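Local coordinates for muconate cycloisomerase (Azorhizobium caulinodans, PDB 3MY9), which belongs to the enolase superfamily, with a mandelate racemase/muconate lactonizing enzyme N-terminal domain followed by a TIM-barrel-like domain that binds magnesium, at residues 194-199 / 212-217; 206-211 / 238-243; 232-237 / 243-248. All coordinates share one frame; numbering follows the deposited sequence.

In the fold
Following the chain, strand 193-197 leads through a loop into helix 207-215, and interaction 1 (194-199 / 212-217) closes that loop by packing the helix back on the strand. Interaction 2 (206-211 / 238-243) opens inside that loop, so the two cross; it joins helix 207-215 to the end of the next helix, 231-240. Interaction 3 (232-237 / 243-248) in turn crosses interaction 2, shares Thr-243 with it, and returns helix 231-240 to strand 245-247. Interactions 1 and 3 follow in series, linked by a probable hydrogen bond between Asp-215 OD1 and Thr-243 OG1. Together they tie two successive beta-alpha-beta units of the barrel, which share strand 222-223.

Interaction 1 of 3, residues 194-199 / 212-217; sequences LRLDFN and RDVDAF
Leu-196 meets Val-214 through a single methyl group. CD1 of Leu-196 lies 3.5 Å from Val-214 CB, closer than two such carbons usually come, and the same methyl is 3.5 Å from Val-214 CG2. Val-214 CG1 stands farther back, 4.2 Å from Leu-196 CD1, so the leucine tip is pressed against the CB-CG2 side of the valine and not centred between its two methyls. The long axes of the two side chains run at a slant to one another. Two torsions of Leu-196 explain the reach: CG lies opposite the carbonyl carbon, and CD1 then continues away from CA in an extended line (chi2 -179°), which places this methyl at the far end of the side chain.

Phe-198, just past the strand, approaches the same valine from another direction. Its CZ is 4.3 Å from Val-214 CG2, and that methyl lies near the ring plane; the phenylalanine therefore offers an edge, and the touch is looser than that of the leucine. All three residues are buried, and the contact is purely apolar.

A local polar turn follows the strand. Asp-197 OD2 accepts the backbone N of Asn-199 at 2.9 Å, an Asx turn in which the N-H comes from 46° out of the carboxylate plane. OD1 of the same carboxylate pairs with Lys-166.

Within the beta-alpha-beta unit formed by strand 193-197, helix 207-215 and strand 222-223, this contact lays the helix against the outer face of the barrel strand. Strands 164-168 and 222-223 pair with it as parallel neighbours, while Leu-181 of helix 174-188 covers Leu-194 and Leu-196 from the preceding helix of the outer layer.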
# COMPACT_ATOMS: atom_id res chain seq x y z
N LEU A 194 33.98 3.46 -13.52
CA LEU A 194 33.35 4.25 -14.55
C LEU A 194 31.92 4.61 -14.16
O LEU A 194 31.12 3.73 -13.88
CB LEU A 194 33.30 3.44 -15.86
CG LEU A 194 32.62 4.08 -17.07
CD1 LEU A 194 33.29 5.39 -17.44
CD2 LEU A 194 32.66 3.13 -18.28
N ARG A 195 31.61 5.91 -14.19
CA ARG A 195 30.27 6.40 -13.91
C ARG A 195 29.72 7.07 -15.15
O ARG A 195 30.49 7.57 -15.98
CB ARG A 195 30.32 7.42 -12.76
CG ARG A 195 30.73 6.82 -11.42
CD ARG A 195 32.18 7.14 -11.08
NE ARG A 195 32.58 6.51 -9.84
CZ ARG A 195 32.63 7.13 -8.67
NH1 ARG A 195 32.30 8.41 -8.55
NH2 ARG A 195 33.02 6.47 -7.61
N LEU A 196 28.40 7.07 -15.31
CA LEU A 196 27.76 7.75 -16.45
C LEU A 196 26.85 8.84 -15.92
O LEU A 196 26.22 8.68 -14.89
CB LEU A 196 26.90 6.79 -17.29
CG LEU A 196 27.55 5.46 -17.70
CD1 LEU A 196 26.57 4.61 -18.56
CD2 LEU A 196 28.80 5.72 -18.49
N ASP A 197 26.73 9.93 -16.65
CA ASP A 197 25.87 11.03 -16.26
C ASP A 197 25.04 11.49 -17.44
O ASP A 197 25.59 11.98 -18.40
CB ASP A 197 26.74 12.18 -15.76
CG ASP A 197 25.95 13.28 -15.08
OD1 ASP A 197 26.62 14.11 -14.43
OD2 ASP A 197 24.69 13.28 -15.13
N PHE A 198 23.72 11.37 -17.37
CA PHE A 198 22.87 11.84 -18.48
C PHE A 198 22.46 13.32 -18.36
O PHE A 198 21.78 13.85 -19.20
CB PHE A 198 21.62 10.97 -18.60
CG PHE A 198 21.87 9.63 -19.22
CD1 PHE A 198 21.78 9.47 -20.59
CD2 PHE A 198 22.20 8.53 -18.44
CE1 PHE A 198 22.01 8.22 -21.18
CE2 PHE A 198 22.45 7.29 -19.02
CZ PHE A 198 22.35 7.14 -20.39
N ASN A 199 22.88 13.97 -17.28
CA ASN A 199 22.53 15.38 -16.98
C ASN A 199 21.03 15.68 -17.17
O ASN A 199 20.64 16.63 -17.84
CB ASN A 199 23.46 16.30 -17.76
CG ASN A 199 24.89 16.33 -17.14
OD1 ASN A 199 25.10 16.85 -16.03
ND2 ASN A 199 25.87 15.74 -17.86
N ARG A 212 19.01 0.44 -20.04
CA ARG A 212 19.30 -0.98 -20.05
C ARG A 212 20.51 -1.29 -20.89
O ARG A 212 21.34 -2.15 -20.49
CB ARG A 212 18.10 -1.84 -20.48
CG ARG A 212 18.34 -3.37 -20.28
CD ARG A 212 17.10 -4.18 -20.73
NE ARG A 212 15.92 -3.79 -19.96
CZ ARG A 212 15.64 -4.20 -18.74
NH1 ARG A 212 16.43 -5.06 -18.11
NH2 ARG A 212 14.51 -3.80 -18.15
N ASP A 213 20.67 -0.57 -22.01
CA ASP A 213 21.85 -0.78 -22.85
C ASP A 213 23.16 -0.42 -22.09
O ASP A 213 24.16 -1.14 -22.18
CB ASP A 213 21.76 0.07 -24.12
CG ASP A 213 20.71 -0.44 -25.14
OD1 ASP A 213 20.19 -1.57 -24.98
OD2 ASP A 213 20.39 0.32 -26.07
N VAL A 214 23.16 0.70 -21.36
CA VAL A 214 24.41 1.13 -20.73
C VAL A 214 24.63 0.37 -19.40
O VAL A 214 25.76 0.18 -18.97
CB VAL A 214 24.49 2.65 -20.54
CG1 VAL A 214 24.35 3.39 -21.91
CG2 VAL A 214 23.51 3.11 -19.54
N ASP A 215 23.54 -0.13 -18.81
CA ASP A 215 23.62 -1.02 -17.65
C ASP A 215 24.44 -2.30 -17.92
O ASP A 215 25.01 -2.85 -16.97
CB ASP A 215 22.21 -1.35 -17.10
CG ASP A 215 22.22 -2.52 -16.09
OD1 ASP A 215 22.43 -2.29 -14.86
OD2 ASP A 215 21.99 -3.68 -16.54
N ALA A 216 24.56 -2.74 -19.18
CA ALA A 216 25.33 -3.98 -19.51
C ALA A 216 26.83 -3.78 -19.32
O ALA A 216 27.58 -4.76 -19.19
CB ALA A 216 25.04 -4.47 -20.95
N PHE A 217 27.28 -2.52 -19.28
CA PHE A 217 28.68 -2.22 -19.06
C PHE A 217 29.02 -2.05 -17.58
O PHE A 217 30.16 -1.72 -17.22
CB PHE A 217 29.02 -0.97 -19.86
CG PHE A 217 28.90 -1.19 -21.34
CD1 PHE A 217 29.95 -1.74 -22.05
CD2 PHE A 217 27.73 -0.92 -22.00
CE1 PHE A 217 29.83 -1.99 -23.42
CE2 PHE A 217 27.60 -1.15 -23.36
CZ PHE A 217 28.65 -1.69 -24.07

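Interaction 2 of 3, residues 206-211 / 238-243; sequences GAMKIL and AAALDT. With MG (magnesium ion), chain B.
Met-208 reaches across to Ala-240 and Leu-241 with the outer end of its side chain. CB leaves the helix without approaching the other segment, and CG, placed opposite the backbone N (chi1 -162°), carries the chain outward. Bends at the next two torsions, chi2 71° and chi3 84°, then fold the thioether round. SD is the first atom to make contact: it lies 4.0 Å from Leu-241 CD1 and 4.1 Å from Ala-240 CB. The terminal CE settles on the alanine, 3.8 Å from Ala-240 CB, and also packs on the ring of Phe-237. Met-208 and Leu-241 thus pass each other in opposite directions, the sulfur of one beside a methyl of the other. The same Leu-241 methyl, CD1, is 3.8 Å from Leu-211 CB, one helical turn on from Met-208, and so bridges both residues.

In the TIM-barrel-like domain, helices 207-215 and 231-240 are successive members of the outer layer, and this contact joins the first to the C-terminal end of the second. Leu-241 is the first residue there to leave helical backbone angles.

While its side chain turns to the neighbouring helix, its backbone serves a magnesium ion. The metal is bound by Ala-238 O at 2.0 Å and by Leu-241 O at 2.1 Å, and four waters complete an octahedron. Water 1, across the metal from the Ala-238 carbonyl, donates to Asp-242 O at 2.7 Å; water 2 likewise donates to the carbonyl oxygen of Thr-243.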
# COMPACT_ATOMS: atom_id res chain seq x y z
N GLY A 206 10.65 6.19 -22.95
CA GLY A 206 11.84 5.80 -23.75
C GLY A 206 13.19 5.81 -23.05
O GLY A 206 14.18 5.43 -23.66
N ALA A 207 13.27 6.16 -21.77
CA ALA A 207 14.56 6.07 -21.10
C ALA A 207 15.00 4.61 -20.88
O ALA A 207 16.20 4.33 -20.95
CB ALA A 207 14.59 6.83 -19.78
N MET A 208 14.07 3.69 -20.63
CA MET A 208 14.50 2.37 -20.12
C MET A 208 15.36 1.56 -21.10
O MET A 208 16.33 0.95 -20.65
CB MET A 208 13.36 1.51 -19.60
CG MET A 208 13.90 0.35 -18.69
SD MET A 208 14.52 0.89 -17.09
CE MET A 208 12.85 0.88 -16.42
N LYS A 209 15.05 1.60 -22.40
CA LYS A 209 15.89 0.92 -23.39
C LYS A 209 17.31 1.52 -23.41
O LYS A 209 18.27 0.80 -23.57
CB LYS A 209 15.31 0.97 -24.81
CG LYS A 209 14.04 0.08 -25.10
CD LYS A 209 14.34 -1.46 -25.15
CE LYS A 209 13.13 -2.26 -25.71
NZ LYS A 209 13.40 -3.76 -25.78
N ILE A 210 17.41 2.85 -23.28
CA ILE A 210 18.71 3.52 -23.24
C ILE A 210 19.49 3.05 -22.02
O ILE A 210 20.64 2.62 -22.13
CB ILE A 210 18.57 5.07 -23.17
CG1 ILE A 210 17.81 5.62 -24.40
CG2 ILE A 210 19.91 5.75 -23.01
CD1 ILE A 210 18.49 5.43 -25.67
N LEU A 211 18.87 3.16 -20.86
CA LEU A 211 19.50 2.79 -19.59
C LEU A 211 19.87 1.31 -19.50
O LEU A 211 20.92 0.97 -18.94
CB LEU A 211 18.61 3.18 -18.40
CG LEU A 211 18.36 4.70 -18.25
CD1 LEU A 211 17.33 4.96 -17.14
CD2 LEU A 211 19.72 5.41 -17.94
N ALA A 238 15.45 2.31 -10.88
CA ALA A 238 16.18 1.62 -9.83
C ALA A 238 15.65 0.19 -9.67
O ALA A 238 16.44 -0.74 -9.50
CB ALA A 238 16.11 2.39 -8.48
N ALA A 239 14.33 0.03 -9.68
CA ALA A 239 13.74 -1.31 -9.53
C ALA A 239 14.11 -2.24 -10.66
O ALA A 239 14.31 -3.40 -10.42
CB ALA A 239 12.14 -1.28 -9.32
N ALA A 240 14.18 -1.75 -11.89
CA ALA A 240 14.46 -2.65 -13.06
C ALA A 240 15.96 -2.93 -13.25
O ALA A 240 16.34 -3.95 -13.87
CB ALA A 240 13.90 -2.05 -14.32
N LEU A 241 16.82 -2.03 -12.75
CA LEU A 241 18.23 -2.14 -13.08
C LEU A 241 19.10 -2.49 -11.90
O LEU A 241 18.95 -1.95 -10.78
CB LEU A 241 18.71 -0.86 -13.76
CG LEU A 241 17.98 -0.46 -15.05
CD1 LEU A 241 18.17 0.99 -15.38
CD2 LEU A 241 18.42 -1.32 -16.19
N ASP A 242 20.05 -3.39 -12.16
CA ASP A 242 21.10 -3.72 -11.24
C ASP A 242 22.02 -2.54 -10.91
O ASP A 242 22.39 -2.34 -9.76
CB ASP A 242 21.96 -4.87 -11.80
CG ASP A 242 21.20 -6.21 -11.91
OD1 ASP A 242 20.01 -6.31 -11.50
OD2 ASP A 242 21.84 -7.17 -12.39
N THR A 243 22.43 -1.80 -11.95
CA THR A 243 23.24 -0.61 -11.78
C THR A 243 22.62 0.42 -10.84
O THR A 243 21.47 0.78 -10.99
CB THR A 243 23.49 0.12 -13.13
OG1 THR A 243 24.21 -0.75 -14.00
CG2 THR A 243 24.31 1.40 -12.89
MG MG B . 18.31 -1.26 -8.94
O HOH W 1 20.30 -1.81 -8.20
O HOH W 2 19.23 0.59 -9.42
O HOH W 3 17.79 -3.14 -8.54
O HOH W 4 17.99 -0.52 -6.96

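Interaction 3 of 3, residues 232-237 / 243-248; sequences DAMAGF and TPILAD. With MG (magnesium ion), chain C.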
# COMPACT_ATOMS: atom_id res chain seq x y z
N ASP A 232 8.81 8.64 -9.35
CA ASP A 232 8.31 7.33 -9.72
C ASP A 232 9.13 6.78 -10.90
O ASP A 232 9.48 5.60 -10.93
CB ASP A 232 6.82 7.36 -10.11
CG ASP A 232 5.87 7.48 -8.91
OD1 ASP A 232 6.24 7.14 -7.77
OD2 ASP A 232 4.71 7.90 -9.15
N ALA A 233 9.45 7.62 -11.87
CA ALA A 233 10.26 7.13 -12.99
C ALA A 233 11.65 6.66 -12.46
O ALA A 233 12.13 5.60 -12.82
CB ALA A 233 10.41 8.19 -14.08
N MET A 234 12.26 7.48 -11.62
CA MET A 234 13.55 7.17 -11.02
C MET A 234 13.47 5.86 -10.21
O MET A 234 14.38 4.99 -10.33
CB MET A 234 14.01 8.35 -10.13
CG MET A 234 14.50 9.57 -10.92
SD MET A 234 16.23 9.39 -11.54
CE MET A 234 17.10 9.68 -10.01
N ALA A 235 12.38 5.68 -9.45
CA ALA A 235 12.15 4.44 -8.68
C ALA A 235 11.97 3.25 -9.63
O ALA A 235 12.53 2.17 -9.41
CB ALA A 235 10.92 4.55 -7.69
N GLY A 236 11.22 3.46 -10.71
CA GLY A 236 11.09 2.49 -11.81
C GLY A 236 12.44 2.05 -12.35
O GLY A 236 12.72 0.85 -12.44
N PHE A 237 13.31 3.02 -12.64
CA PHE A 237 14.65 2.66 -13.14
C PHE A 237 15.42 1.83 -12.12
O PHE A 237 16.04 0.82 -12.45
CB PHE A 237 15.48 3.88 -13.58
CG PHE A 237 14.76 4.83 -14.54
CD1 PHE A 237 13.84 4.37 -15.49
CD2 PHE A 237 15.05 6.19 -14.50
CE1 PHE A 237 13.20 5.24 -16.34
CE2 PHE A 237 14.41 7.07 -15.37
CZ PHE A 237 13.49 6.61 -16.29
N THR A 243 22.43 -1.80 -11.95
CA THR A 243 23.24 -0.61 -11.78
C THR A 243 22.62 0.42 -10.84
O THR A 243 21.47 0.78 -10.99
CB THR A 243 23.49 0.12 -13.13
OG1 THR A 243 24.21 -0.75 -14.00
CG2 THR A 243 24.31 1.40 -12.89
N PRO A 244 23.39 0.91 -9.86
CA PRO A 244 22.86 1.94 -8.96
C PRO A 244 22.46 3.23 -9.71
O PRO A 244 23.16 3.68 -10.60
CB PRO A 244 24.04 2.20 -8.02
CG PRO A 244 24.71 0.83 -7.92
CD PRO A 244 24.67 0.36 -9.37
N ILE A 245 21.31 3.78 -9.35
CA ILE A 245 20.89 5.05 -9.83
C ILE A 245 21.21 6.08 -8.76
O ILE A 245 20.80 5.91 -7.62
CB ILE A 245 19.39 5.05 -10.09
CG1 ILE A 245 19.01 4.02 -11.17
CG2 ILE A 245 18.93 6.46 -10.49
CD1 ILE A 245 19.50 4.42 -12.56
N LEU A 246 21.87 7.17 -9.13
CA LEU A 246 22.23 8.20 -8.15
C LEU A 246 21.36 9.42 -8.35
O LEU A 246 21.20 9.92 -9.47
CB LEU A 246 23.72 8.53 -8.27
CG LEU A 246 24.59 9.73 -7.79
CD1 LEU A 246 23.90 11.11 -7.80
CD2 LEU A 246 25.34 9.48 -6.49
N ALA A 247 20.80 9.91 -7.25
CA ALA A 247 19.98 11.10 -7.28
C ALA A 247 20.87 12.31 -7.11
O ALA A 247 21.74 12.32 -6.21
CB ALA A 247 18.94 11.07 -6.20
N ASP A 248 20.69 13.31 -7.97
CA ASP A 248 21.35 14.59 -7.79
C ASP A 248 20.28 15.64 -7.56
O ASP A 248 19.94 15.93 -6.40
CB ASP A 248 22.28 14.92 -8.98
CG ASP A 248 23.06 16.23 -8.79
OD1 ASP A 248 22.93 16.87 -7.71
OD2 ASP A 248 23.77 16.63 -9.74
MG MG C . 24.48 16.23 -11.58
O HOH W 5 23.80 18.10 -12.06
O HOH W 6 22.56 15.65 -12.34
O HOH W 7 25.07 16.05 -13.53
O HOH W 8 26.44 17.28 -11.16
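Met-234 and Ile-245 form the dense part of a helix-on-strand contact within a beta-alpha-beta crossover, in which helix 231-240 links barrel strands 222-223 and 245-247. The local axes of segments 232-237 and 245-247 approach to 9.5 Å and run nearly antiparallel, at 152°, as expected when a helix returns the chain to begin the next parallel strand.

Met-234 does most of the touching. Bends at chi2 and chi3 (-80° and -77°) turn the Met-234 thioether so that CE comes to 3.7 Å from Ile-245 CG2, with SD 4.1 Å from the same methyl. Met-234 CE also lies 4.1 Å from Leu-246 O and borders Ala-247. The methionine crosses the isoleucine at a slant, and every residue in this part is buried.

Packing slackens toward Phe-237. Only its CB approaches Ile-245, at 4.2 Å from CD1, while the ring leads off toward helix 207-215, where it packs on Ala-207 and Leu-211. One ring face is instead occupied by Ala-233 O, 3.2 Å above the plane and over its centre, a neighbour from one turn earlier in its own helix.

Beyond the strand, the contact gives way to a hydrated metal site. Asp-248 turns its carboxylate away from the helix, with CG opposite the backbone N; OD1 pairs with Lys-272, and OD2 binds magnesium together with Glu-223. Four waters fill the other positions, and water 7 sits across the ion from Asp-248 OD2, whose bond to the magnesium is 2.0 Å long.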